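Side-chain contacts in BepC protein (PDB 4WGJ), which probably transfers AMP from ATP to threonine or tyrosine side chains of target proteins, its Fic domain here holding the ATP analogue AMPPNP: residues A[131-134]-A[135-139]; A[144-147]-A[148-152]; A[192-195]-A[196-200]. All coordinates share one frame; numbering follows the deposited sequence.

Contact 1. Residues A[131-134]-A[135-139]; sequences KGLS and HQEFA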
ATOM      1  N   LYS A 131      19.910  -3.025  -3.502  1.00 16.73           N
ATOM      2  CA  LYS A 131      21.165  -2.574  -2.908  1.00 18.18           C
ATOM      3  C   LYS A 131      22.239  -2.356  -3.972  1.00 20.19           C
ATOM      4  O   LYS A 131      22.137  -2.886  -5.077  1.00 21.56           O
ATOM      5  CB  LYS A 131      21.654  -3.587  -1.861  1.00 19.02           C
ATOM      6  CG  LYS A 131      20.759  -3.675  -0.625  1.00 18.29           C
ATOM      7  CD  LYS A 131      21.182  -4.819   0.289  1.00 23.35           C
ATOM      8  CE  LYS A 131      20.298  -4.914   1.532  1.00 21.50           C
ATOM      9  NZ  LYS A 131      20.796  -5.984   2.448  1.00 30.03           N
ATOM     10  N   GLY A 132      23.268  -1.580  -3.635  1.00 19.99           N
ATOM     11  CA  GLY A 132      24.398  -1.380  -4.530  1.00 21.45           C
ATOM     12  C   GLY A 132      24.097  -0.572  -5.783  1.00 22.20           C
ATOM     13  O   GLY A 132      24.727  -0.780  -6.828  1.00 27.87           O
ATOM     14  N   LEU A 133      23.156   0.364  -5.675  1.00 21.92           N
ATOM     15  CA  LEU A 133      22.719   1.173  -6.816  1.00 21.91           C
ATOM     16  C   LEU A 133      22.970   2.652  -6.591  1.00 22.30           C
ATOM     17  O   LEU A 133      22.936   3.128  -5.455  1.00 19.68           O
ATOM     18  CB  LEU A 133      21.222   0.966  -7.089  1.00 18.58           C
ATOM     19  CG  LEU A 133      20.711  -0.445  -7.366  1.00 19.40           C
ATOM     20  CD1 LEU A 133      19.199  -0.418  -7.622  1.00 19.37           C
ATOM     21  CD2 LEU A 133      21.439  -1.067  -8.536  1.00 24.48           C
ATOM     22  N   SER A 134      23.188   3.387  -7.678  1.00 21.83           N
ATOM     23  CA  SER A 134      23.273   4.843  -7.600  1.00 24.91           C
ATOM     24  C   SER A 134      21.909   5.451  -7.285  1.00 24.75           C
ATOM     25  O   SER A 134      20.901   4.747  -7.268  1.00 21.13           O
ATOM     26  CB  SER A 134      23.813   5.416  -8.912  1.00 26.90           C
ATOM     27  OG  SER A 134      22.858   5.254  -9.949  1.00 26.78           O
ATOM     28  N   HIS A 135      21.895   6.756  -7.027  1.00 25.89           N
ATOM     29  CA  HIS A 135      20.668   7.520  -6.847  1.00 27.17           C
ATOM     30  C   HIS A 135      19.686   7.283  -7.990  1.00 24.37           C
ATOM     31  O   HIS A 135      18.516   6.932  -7.770  1.00 24.14           O
ATOM     32  CB  HIS A 135      20.991   9.018  -6.740  1.00 35.09           C
ATOM     33  CG  HIS A 135      19.812   9.910  -6.985  1.00 38.39           C
ATOM     34  ND1 HIS A 135      18.746   9.993  -6.115  1.00 32.48           N
ATOM     35  CD2 HIS A 135      19.529  10.752  -8.007  1.00 41.04           C
ATOM     36  CE1 HIS A 135      17.856  10.846  -6.591  1.00 37.64           C
ATOM     37  NE2 HIS A 135      18.308  11.322  -7.738  1.00 40.36           N
ATOM     38  N   GLN A 136      20.177   7.468  -9.211  1.00 27.78           N
ATOM     39  CA  GLN A 136      19.346   7.371 -10.405  1.00 27.44           C
ATOM     40  C   GLN A 136      18.823   5.957 -10.610  1.00 23.68           C
ATOM     41  O   GLN A 136      17.649   5.757 -10.926  1.00 22.55           O
ATOM     42  CB  GLN A 136      20.132   7.816 -11.640  1.00 33.83           C
ATOM     43  CG  GLN A 136      19.287   7.864 -12.885  1.00 46.02           C
ATOM     44  CD  GLN A 136      18.090   8.779 -12.718  1.00 55.37           C
ATOM     45  OE1 GLN A 136      18.241   9.993 -12.561  1.00 61.90           O
ATOM     46  NE2 GLN A 136      16.893   8.201 -12.736  1.00 54.98           N
ATOM     47  N   GLU A 137      19.705   4.980 -10.430  1.00 23.22           N
ATOM     48  CA  GLU A 137      19.341   3.579 -10.590  1.00 24.16           C
ATOM     49  C   GLU A 137      18.323   3.149  -9.548  1.00 23.73           C
ATOM     50  O   GLU A 137      17.378   2.423  -9.860  1.00 17.78           O
ATOM     51  CB  GLU A 137      20.578   2.690 -10.501  1.00 22.07           C
ATOM     52  CG  GLU A 137      21.560   2.877 -11.645  1.00 27.77           C
ATOM     53  CD  GLU A 137      22.921   2.295 -11.329  1.00 33.02           C
ATOM     54  OE1 GLU A 137      23.162   1.955 -10.146  1.00 26.66           O
ATOM     55  OE2 GLU A 137      23.747   2.186 -12.259  1.00 35.40           O
ATOM     56  N   PHE A 138      18.519   3.575  -8.304  1.00 16.18           N
ATOM     57  CA  PHE A 138      17.555   3.223  -7.273  1.00 15.69           C
ATOM     58  C   PHE A 138      16.195   3.850  -7.569  1.00 15.46           C
ATOM     59  O   PHE A 138      15.171   3.190  -7.458  1.00 15.59           O
ATOM     60  CB  PHE A 138      18.006   3.658  -5.878  1.00 16.55           C
ATOM     61  CG  PHE A 138      16.976   3.371  -4.822  1.00 15.38           C
ATOM     62  CD1 PHE A 138      16.903   2.115  -4.237  1.00 15.02           C
ATOM     63  CD2 PHE A 138      16.045   4.336  -4.454  1.00 16.34           C
ATOM     64  CE1 PHE A 138      15.933   1.834  -3.282  1.00 16.51           C
ATOM     65  CE2 PHE A 138      15.083   4.061  -3.502  1.00 15.20           C
ATOM     66  CZ  PHE A 138      15.025   2.810  -2.921  1.00 13.06           C
ATOM     67  N   ALA A 139      16.190   5.126  -7.942  1.00 14.89           N
ATOM     68  CA  ALA A 139      14.928   5.822  -8.180  1.00 14.36           C
ATOM     69  C   ALA A 139      14.138   5.142  -9.297  1.00 18.32           C
ATOM     70  O   ALA A 139      12.913   4.979  -9.209  1.00 15.41           O
ATOM     71  CB  ALA A 139      15.190   7.281  -8.510  1.00 15.82           C
TER
HETATM   72  O   HOH W   1      22.768   8.680  -9.930  1.00 35.91           O
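Ser134 and Glu137 form a capping box at the start of helix 135-152, the long helix that leads into the signature loop of the Fic fold. The principle is a reciprocal exchange: each of the two residues lends its side chain to the backbone N-H of the other.

The hydrogen bonds fall into two groups. In the first, Ser134 OG, at the N-cap, accepts from Glu137 N at 3.2 Å, nearly straight. Its first torsion (chi1 69°) puts OG between the backbone N and the carbonyl carbon, from where it meets that N-H. In return Ser134 N donates to Glu137 OE1 at 2.9 Å, again almost linear, but it arrives from above the carboxylate plane, 39° out of it. The second group is backbone: Phe138 N meets Ser134 O at 2.8 Å, the first regular helical bond. A carboxylate so close to the N-terminal end of a helix would probably be favoured by the helix dipole.

Apolar contact is lighter. Leu133 crosses over the Glu137 side chain, its CB 3.9 Å from Glu137 CB, and also comes within 4.4 Å of Phe138 CB through the same atom. The Phe138 ring stacks on His176, while His135 NE2 is hydrogen-bonded to Glu209, so this first turn is joined to strand 176-178 and helix 202-211.

A water also sits at this turn, accepting from Gln136 N at 2.9 Å, with a weak bond to Ser134 OG at 3.4 Å.

Contact 2. Residues A[144-147]-A[148-152]; sequences DVFM and ALEHA. With ANP (phosphoaminophosphonic acid-adenylate ester), chain B.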
ATOM      1  N   ASP A 144       9.446   1.194 -10.361  1.00 12.28           N
ATOM      2  CA  ASP A 144       8.886  -0.058 -10.880  1.00 11.52           C
ATOM      3  C   ASP A 144       8.298  -0.890  -9.737  1.00 11.20           C
ATOM      4  O   ASP A 144       7.215  -1.471  -9.863  1.00 12.80           O
ATOM      5  CB  ASP A 144       9.952  -0.883 -11.625  1.00 14.92           C
ATOM      6  CG  ASP A 144      10.366  -0.267 -12.954  1.00 24.61           C
ATOM      7  OD1 ASP A 144       9.553   0.453 -13.578  1.00 21.23           O
ATOM      8  OD2 ASP A 144      11.508  -0.527 -13.386  1.00 27.84           O
ATOM      9  N   VAL A 145       9.016  -0.957  -8.624  1.00 10.12           N
ATOM     10  CA  VAL A 145       8.537  -1.738  -7.484  1.00 11.84           C
ATOM     11  C   VAL A 145       7.228  -1.142  -6.967  1.00 13.05           C
ATOM     12  O   VAL A 145       6.258  -1.849  -6.671  1.00 12.62           O
ATOM     13  CB  VAL A 145       9.579  -1.771  -6.336  1.00  9.88           C
ATOM     14  CG1 VAL A 145       8.965  -2.353  -5.071  1.00  8.98           C
ATOM     15  CG2 VAL A 145      10.773  -2.596  -6.749  1.00 13.37           C
ATOM     16  N   PHE A 146       7.197   0.176  -6.877  1.00 10.31           N
ATOM     17  CA  PHE A 146       6.023   0.850  -6.331  1.00  9.51           C
ATOM     18  C   PHE A 146       4.817   0.664  -7.241  1.00  9.14           C
ATOM     19  O   PHE A 146       3.698   0.454  -6.765  1.00 11.35           O
ATOM     20  CB  PHE A 146       6.312   2.334  -6.143  1.00 11.46           C
ATOM     21  CG  PHE A 146       5.219   3.083  -5.454  1.00 13.57           C
ATOM     22  CD1 PHE A 146       4.926   2.834  -4.116  1.00 10.08           C
ATOM     23  CD2 PHE A 146       4.504   4.057  -6.126  1.00 13.47           C
ATOM     24  CE1 PHE A 146       3.924   3.540  -3.463  1.00 12.89           C
ATOM     25  CE2 PHE A 146       3.493   4.760  -5.492  1.00 16.13           C
ATOM     26  CZ  PHE A 146       3.204   4.518  -4.158  1.00 14.36           C
ATOM     27  N   MET A 147       5.038   0.783  -8.549  1.00  9.07           N
ATOM     28  CA  MET A 147       3.943   0.561  -9.491  1.00 10.99           C
ATOM     29  C   MET A 147       3.404  -0.863  -9.390  1.00 15.36           C
ATOM     30  O   MET A 147       2.190  -1.086  -9.557  1.00 11.62           O
ATOM     31  CB  MET A 147       4.389   0.872 -10.926  1.00 10.50           C
ATOM     32  CG  MET A 147       4.590   2.380 -11.152  1.00 10.41           C
ATOM     33  SD  MET A 147       4.963   2.814 -12.856  1.00 16.95           S
ATOM     34  CE  MET A 147       6.647   2.207 -12.991  1.00 20.43           C
ATOM     35  N   ALA A 148       4.288  -1.825  -9.119  1.00 10.20           N
ATOM     36  CA  ALA A 148       3.844  -3.210  -8.950  1.00 13.58           C
ATOM     37  C   ALA A 148       2.989  -3.342  -7.688  1.00 12.62           C
ATOM     38  O   ALA A 148       1.950  -4.000  -7.705  1.00 12.57           O
ATOM     39  CB  ALA A 148       5.023  -4.167  -8.891  1.00 13.20           C
ATOM     40  N   LEU A 149       3.435  -2.732  -6.593  1.00 10.48           N
ATOM     41  CA  LEU A 149       2.647  -2.732  -5.364  1.00 10.78           C
ATOM     42  C   LEU A 149       1.290  -2.081  -5.566  1.00 10.59           C
ATOM     43  O   LEU A 149       0.268  -2.568  -5.068  1.00 12.23           O
ATOM     44  CB  LEU A 149       3.398  -2.002  -4.243  1.00 10.53           C
ATOM     45  CG  LEU A 149       4.617  -2.742  -3.678  1.00 13.26           C
ATOM     46  CD1 LEU A 149       5.447  -1.794  -2.812  1.00 13.40           C
ATOM     47  CD2 LEU A 149       4.191  -3.962  -2.856  1.00 12.85           C
ATOM     48  N   GLU A 150       1.288  -0.959  -6.280  1.00  8.92           N
ATOM     49  CA  GLU A 150       0.073  -0.169  -6.472  1.00 10.12           C
ATOM     50  C   GLU A 150      -0.930  -0.959  -7.312  1.00  9.50           C
ATOM     51  O   GLU A 150      -2.138  -0.930  -7.043  1.00 11.31           O
ATOM     52  CB  GLU A 150       0.399   1.185  -7.127  1.00  9.98           C
ATOM     53  CG  GLU A 150       0.909   2.242  -6.136  1.00 13.04           C
ATOM     54  CD  GLU A 150      -0.151   2.675  -5.132  1.00 22.57           C
ATOM     55  OE1 GLU A 150      -1.264   3.058  -5.561  1.00 22.98           O
ATOM     56  OE2 GLU A 150       0.119   2.626  -3.912  1.00 19.66           O
ATOM     57  N   HIS A 151      -0.446  -1.684  -8.308  1.00  9.81           N
ATOM     58  CA  HIS A 151      -1.392  -2.446  -9.139  1.00 10.80           C
ATOM     59  C   HIS A 151      -1.938  -3.634  -8.343  1.00 11.32           C
ATOM     60  O   HIS A 151      -3.111  -3.976  -8.463  1.00 10.59           O
ATOM     61  CB  HIS A 151      -0.752  -2.942 -10.435  1.00 10.96           C
ATOM     62  CG  HIS A 151      -1.713  -3.674 -11.331  1.00 11.93           C
ATOM     63  ND1 HIS A 151      -1.886  -5.042 -11.285  1.00 15.96           N
ATOM     64  CD2 HIS A 151      -2.568  -3.221 -12.282  1.00 18.10           C
ATOM     65  CE1 HIS A 151      -2.796  -5.402 -12.176  1.00 17.76           C
ATOM     66  NE2 HIS A 151      -3.227  -4.316 -12.794  1.00 17.12           N
ATOM     67  N   ALA A 152      -1.087  -4.261  -7.535  1.00  8.39           N
ATOM     68  CA  ALA A 152      -1.538  -5.402  -6.730  1.00 10.03           C
ATOM     69  C   ALA A 152      -2.645  -4.996  -5.746  1.00 12.17           C
ATOM     70  O   ALA A 152      -3.645  -5.713  -5.606  1.00 11.77           O
ATOM     71  CB  ALA A 152      -0.371  -6.025  -5.981  1.00 11.58           C
TER
HETATM   72  PG  ANP B 301      -3.925   7.245   0.594  1.00 28.78           P
HETATM   73  O1G ANP B 301      -3.174   7.741   1.887  1.00 26.38           O
HETATM   74  O2G ANP B 301      -4.606   8.438  -0.018  1.00 27.88           O
HETATM   75  O3G ANP B 301      -2.864   6.656  -0.404  1.00 24.13           O
HETATM   76  PB  ANP B 301      -4.930   4.553   1.396  1.00 19.43           P
HETATM   77  O1B ANP B 301      -3.637   4.462   2.139  1.00 15.64           O
HETATM   78  O2B ANP B 301      -6.140   4.075   2.251  1.00 22.33           O
HETATM   79  N3B ANP B 301      -5.204   6.151   0.935  1.00 18.77           N
HETATM   80  PA  ANP B 301      -6.105   3.139  -0.730  1.00 17.96           P
HETATM   81  O1A ANP B 301      -7.221   4.123  -0.721  1.00 20.06           O
HETATM   82  O2A ANP B 301      -6.484   1.691  -0.449  1.00 12.82           O
HETATM   83  O3A ANP B 301      -4.863   3.580   0.164  1.00 18.35           O
HETATM   84  O5' ANP B 301      -5.397   3.228  -2.149  1.00 19.30           O
HETATM   85  C5' ANP B 301      -4.975   4.526  -2.632  1.00 23.95           C
HETATM   86  C4' ANP B 301      -3.980   4.384  -3.757  1.00 26.81           C
HETATM   87  O4' ANP B 301      -4.687   4.167  -5.007  1.00 27.73           O
HETATM   88  C3' ANP B 301      -3.104   5.624  -3.964  1.00 28.20           C
HETATM   89  O3' ANP B 301      -1.740   5.292  -4.209  1.00 27.18           O
HETATM   90  C2' ANP B 301      -3.756   6.301  -5.173  1.00 27.43           C
HETATM   91  O2' ANP B 301      -2.854   7.124  -5.904  1.00 28.82           O
HETATM   92  C1' ANP B 301      -4.197   5.080  -5.972  1.00 26.95           C
HETATM   93  N9  ANP B 301      -5.241   5.374  -6.951  1.00 25.77           N
HETATM   94  C8  ANP B 301      -6.296   6.238  -6.801  1.00 30.62           C
HETATM   95  N7  ANP B 301      -7.068   6.328  -7.857  1.00 31.53           N
HETATM   96  C5  ANP B 301      -6.480   5.464  -8.770  1.00 23.41           C
HETATM   97  C6  ANP B 301      -6.811   5.107 -10.092  1.00 23.86           C
HETATM   98  N6  ANP B 301      -7.868   5.593 -10.747  1.00 22.70           N
HETATM   99  N1  ANP B 301      -6.011   4.219 -10.724  1.00 23.07           N
HETATM  100  C2  ANP B 301      -4.950   3.734 -10.074  1.00 27.21           C
HETATM  101  N3  ANP B 301      -4.538   3.997  -8.831  1.00 20.63           N
HETATM  102  C4  ANP B 301      -5.350   4.872  -8.229  1.00 19.46           C
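Chi1 of -174° turns the Phe146 ring to the side opposite the backbone N, while the first torsion of Glu150 (chi1 -81°) sets its CG beside the backbone N, so that the two side chains, one helical turn apart, lie side by side and point the same way. Glu150 CG thereby sits over one face of the phenyl ring, 3.9 Å from the centroid and offset toward the rim, a CH-pi contact. The bend at chi2 then turns the carboxylate, tilted 30° from the ring plane, with Glu150 OE2 3.6 Å from Phe146 CZ.

This is the central helix of the Fic fold, in its last turns before the signature loop whose Lys157, Gly158 and Gly160 also bind the nucleotide. Glu150 faces the ribose: its OE1 accepts from O3' of AMPPNP at 2.7 Å, and OE2 is engaged by Asn163 of helix 159-174. These two bonds restrain the rotation of a buried carboxylate. In the backbone, Glu150 N donates to Phe146 O at 2.8 Å.

Away from this pair, Val145 and Leu149 meet between CG1 and CD1 at 4.2 Å, packing toward Leu120 of helix 111-126. On a more exposed flank Asp144 forms a salt bridge with Lys205.

Contact 3. Residues A[192-195]-A[196-200]; sequences CIEA and MQYGN. With ANP (phosphoaminophosphonic acid-adenylate ester), chain B.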
ATOM      1  N   CYS A 192       0.044   7.748 -10.077  1.00 12.14           N
ATOM      2  CA  CYS A 192      -0.559   6.418 -10.014  1.00 11.75           C
ATOM      3  C   CYS A 192      -1.515   6.167 -11.178  1.00 12.58           C
ATOM      4  O   CYS A 192      -1.478   5.103 -11.812  1.00 13.87           O
ATOM      5  CB  CYS A 192      -1.296   6.244  -8.692  1.00 10.54           C
ATOM      6  SG  CYS A 192      -0.156   6.042  -7.287  1.00 14.40           S
ATOM      7  N   ILE A 193      -2.364   7.153 -11.456  1.00 11.64           N
ATOM      8  CA  ILE A 193      -3.337   7.028 -12.540  1.00 12.21           C
ATOM      9  C   ILE A 193      -2.645   6.946 -13.903  1.00 12.94           C
ATOM     10  O   ILE A 193      -2.980   6.092 -14.732  1.00 14.40           O
ATOM     11  CB  ILE A 193      -4.335   8.202 -12.516  1.00 13.47           C
ATOM     12  CG1 ILE A 193      -5.251   8.085 -11.295  1.00 19.25           C
ATOM     13  CG2 ILE A 193      -5.160   8.256 -13.816  1.00 13.48           C
ATOM     14  CD1 ILE A 193      -6.238   9.247 -11.157  1.00 24.34           C
ATOM     15  N   GLU A 194      -1.666   7.812 -14.146  1.00 12.47           N
ATOM     16  CA  GLU A 194      -0.964   7.771 -15.425  1.00 12.78           C
ATOM     17  C   GLU A 194      -0.324   6.403 -15.658  1.00 12.62           C
ATOM     18  O   GLU A 194      -0.375   5.865 -16.765  1.00 13.05           O
ATOM     19  CB  GLU A 194       0.101   8.875 -15.507  1.00 13.25           C
ATOM     20  CG  GLU A 194      -0.482  10.258 -15.705  1.00 13.14           C
ATOM     21  CD  GLU A 194      -1.000  10.477 -17.126  1.00 21.76           C
ATOM     22  OE1 GLU A 194      -0.490   9.833 -18.070  1.00 19.72           O
ATOM     23  OE2 GLU A 194      -1.916  11.297 -17.296  1.00 21.84           O
ATOM     24  N   ALA A 195       0.270   5.841 -14.615  1.00 13.28           N
ATOM     25  CA  ALA A 195       0.920   4.540 -14.731  1.00 12.92           C
ATOM     26  C   ALA A 195      -0.087   3.435 -14.975  1.00 13.67           C
ATOM     27  O   ALA A 195       0.054   2.648 -15.914  1.00 14.32           O
ATOM     28  CB  ALA A 195       1.726   4.232 -13.478  1.00 11.37           C
ATOM     29  N   MET A 196      -1.105   3.362 -14.127  1.00 12.03           N
ATOM     30  CA  MET A 196      -1.955   2.178 -14.134  1.00 12.82           C
ATOM     31  C   MET A 196      -3.093   2.271 -15.142  1.00 15.31           C
ATOM     32  O   MET A 196      -3.462   1.272 -15.766  1.00 16.82           O
ATOM     33  CB  MET A 196      -2.524   1.925 -12.742  1.00 17.29           C
ATOM     34  CG  MET A 196      -3.277   0.614 -12.662  1.00 23.12           C
ATOM     35  SD  MET A 196      -3.829   0.268 -10.992  1.00 20.69           S
ATOM     36  CE  MET A 196      -5.568  -0.016 -11.319  1.00 20.47           C
ATOM     37  N   GLN A 197      -3.660   3.464 -15.295  1.00 13.14           N
ATOM     38  CA  GLN A 197      -4.781   3.638 -16.220  1.00 13.90           C
ATOM     39  C   GLN A 197      -4.333   3.887 -17.650  1.00 15.56           C
ATOM     40  O   GLN A 197      -5.016   3.478 -18.604  1.00 15.16           O
ATOM     41  CB  GLN A 197      -5.694   4.792 -15.774  1.00 16.29           C
ATOM     42  CG  GLN A 197      -6.343   4.588 -14.417  1.00 14.87           C
ATOM     43  CD  GLN A 197      -7.230   3.371 -14.362  1.00 16.01           C
ATOM     44  OE1 GLN A 197      -7.894   3.023 -15.346  1.00 15.85           O
ATOM     45  NE2 GLN A 197      -7.241   2.700 -13.207  1.00 15.96           N
ATOM     46  N   TYR A 198      -3.203   4.567 -17.809  1.00 14.80           N
ATOM     47  CA  TYR A 198      -2.830   5.061 -19.132  1.00 15.67           C
ATOM     48  C   TYR A 198      -1.499   4.532 -19.664  1.00 14.86           C
ATOM     49  O   TYR A 198      -1.112   4.842 -20.791  1.00 17.70           O
ATOM     50  CB  TYR A 198      -2.827   6.589 -19.106  1.00 15.62           C
ATOM     51  CG  TYR A 198      -4.178   7.139 -18.710  1.00 15.84           C
ATOM     52  CD1 TYR A 198      -5.335   6.682 -19.331  1.00 19.11           C
ATOM     53  CD2 TYR A 198      -4.304   8.075 -17.690  1.00 15.98           C
ATOM     54  CE1 TYR A 198      -6.578   7.161 -18.969  1.00 20.32           C
ATOM     55  CE2 TYR A 198      -5.553   8.553 -17.314  1.00 19.31           C
ATOM     56  CZ  TYR A 198      -6.683   8.094 -17.963  1.00 24.61           C
ATOM     57  OH  TYR A 198      -7.934   8.564 -17.610  1.00 27.57           O
ATOM     58  N   GLY A 199      -0.815   3.717 -18.872  1.00 14.07           N
ATOM     59  CA  GLY A 199       0.421   3.096 -19.319  1.00 18.82           C
ATOM     60  C   GLY A 199       1.574   4.069 -19.462  1.00 22.08           C
ATOM     61  O   GLY A 199       2.506   3.832 -20.229  1.00 20.58           O
ATOM     62  N   ASN A 200       1.515   5.167 -18.712  1.00 17.09           N
ATOM     63  CA  ASN A 200       2.547   6.202 -18.747  1.00 15.57           C
ATOM     64  C   ASN A 200       3.286   6.262 -17.419  1.00 14.62           C
ATOM     65  O   ASN A 200       2.756   6.796 -16.441  1.00 14.02           O
ATOM     66  CB  ASN A 200       1.928   7.564 -19.055  1.00 13.73           C
ATOM     67  CG  ASN A 200       2.929   8.706 -18.943  1.00 20.53           C
ATOM     68  OD1 ASN A 200       4.145   8.505 -19.026  1.00 19.72           O
ATOM     69  ND2 ASN A 200       2.418   9.910 -18.756  1.00 16.61           N
TER
HETATM   70  PG  ANP B 301      -3.925   7.245   0.594  1.00 28.78           P
HETATM   71  O1G ANP B 301      -3.174   7.741   1.887  1.00 26.38           O
HETATM   72  O2G ANP B 301      -4.606   8.438  -0.018  1.00 27.88           O
HETATM   73  O3G ANP B 301      -2.864   6.656  -0.404  1.00 24.13           O
HETATM   74  PB  ANP B 301      -4.930   4.553   1.396  1.00 19.43           P
HETATM   75  O1B ANP B 301      -3.637   4.462   2.139  1.00 15.64           O
HETATM   76  O2B ANP B 301      -6.140   4.075   2.251  1.00 22.33           O
HETATM   77  N3B ANP B 301      -5.204   6.151   0.935  1.00 18.77           N
HETATM   78  PA  ANP B 301      -6.105   3.139  -0.730  1.00 17.96           P
HETATM   79  O1A ANP B 301      -7.221   4.123  -0.721  1.00 20.06           O
HETATM   80  O2A ANP B 301      -6.484   1.691  -0.449  1.00 12.82           O
HETATM   81  O3A ANP B 301      -4.863   3.580   0.164  1.00 18.35           O
HETATM   82  O5' ANP B 301      -5.397   3.228  -2.149  1.00 19.30           O
HETATM   83  C5' ANP B 301      -4.975   4.526  -2.632  1.00 23.95           C
HETATM   84  C4' ANP B 301      -3.980   4.384  -3.757  1.00 26.81           C
HETATM   85  O4' ANP B 301      -4.687   4.167  -5.007  1.00 27.73           O
HETATM   86  C3' ANP B 301      -3.104   5.624  -3.964  1.00 28.20           C
HETATM   87  O3' ANP B 301      -1.740   5.292  -4.209  1.00 27.18           O
HETATM   88  C2' ANP B 301      -3.756   6.301  -5.173  1.00 27.43           C
HETATM   89  O2' ANP B 301      -2.854   7.124  -5.904  1.00 28.82           O
HETATM   90  C1' ANP B 301      -4.197   5.080  -5.972  1.00 26.95           C
HETATM   91  N9  ANP B 301      -5.241   5.374  -6.951  1.00 25.77           N
HETATM   92  C8  ANP B 301      -6.296   6.238  -6.801  1.00 30.62           C
HETATM   93  N7  ANP B 301      -7.068   6.328  -7.857  1.00 31.53           N
HETATM   94  C5  ANP B 301      -6.480   5.464  -8.770  1.00 23.41           C
HETATM   95  C6  ANP B 301      -6.811   5.107 -10.092  1.00 23.86           C
HETATM   96  N6  ANP B 301      -7.868   5.593 -10.747  1.00 22.70           N
HETATM   97  N1  ANP B 301      -6.011   4.219 -10.724  1.00 23.07           N
HETATM   98  C2  ANP B 301      -4.950   3.734 -10.074  1.00 27.21           C
HETATM   99  N3  ANP B 301      -4.538   3.997  -8.831  1.00 20.63           N
HETATM  100  C4  ANP B 301      -5.350   4.872  -8.229  1.00 19.46           C
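Glu194 and Asn200 join their side chains across the C-terminal end of helix 185-198, where the chain leaves the helix at Gly199 with positive phi; the preceding turns form the adenine-binding edge of the Fic nucleotide pocket. The example illustrates how a helix end can be tied off while its neighbouring turns serve a ligand.

The carboxylate of Glu194 and the amide of Asn200 stand almost perpendicular, their planes 78° apart. Asn200 ND2 donates from close to its amide plane to Glu194 OE1 at 3.0 Å, yet reaches that oxygen from above the carboxylate plane. The backbones of the same two residues are also joined, Asn200 N to Glu194 O at 2.8 Å, so the turn is gripped twice. Asn200 OD1 caps the next helix at Gln202 N.

Tyr198 slants against the Glu194 carboxylate, with 47° between ring and carboxylate planes, and lies alongside Ile193, whose CG2 approaches Tyr198 CE2 at 3.5 Å. Gln197 CB covers the centre of one face of that ring.

Ile193 divides its branches between two neighbours. With CG1 beside the backbone N (chi1 -69°), CG2 is left for the tyrosine while CG1 touches C6 of the adenine at 3.6 Å. Met196, three residues on, brings SD to 3.8 Å from C2 of the same base. Gln197 crosses Ile193, its CG 3.9 Å from Ile193 CG2, and its bent chain presents the amide to the base. Gln197 OE1 receives Ala105 N, which should help fix which way round the amide lies, and Gln197 NE2 donates almost straight to adenine N1 at 3.2 Å.

How the contacts relate
The three contacts take different roles according to depth. Contact 2 is partly buried, nearer the centre of the molecule; contacts 1 and 3 lie at the surface, their centres about 23 Å apart. Contacts 1 and 2 share helix 135-152, one at its first turn and the other near its end, whereas contact 3 closes helix 185-198. The chemistry follows: the helix ends add side-chain-to-backbone or side-chain-to-side-chain bonds, while contact 2 combines regular helical bonds, a CH-pi contact and a buried carboxylate bound to the ribose. Contacts 2 and 3 touch directly, with Met147 SD 3.6 Å from Ala195 CB, and both reach AMPPNP, contact 3 chiefly at the adenine.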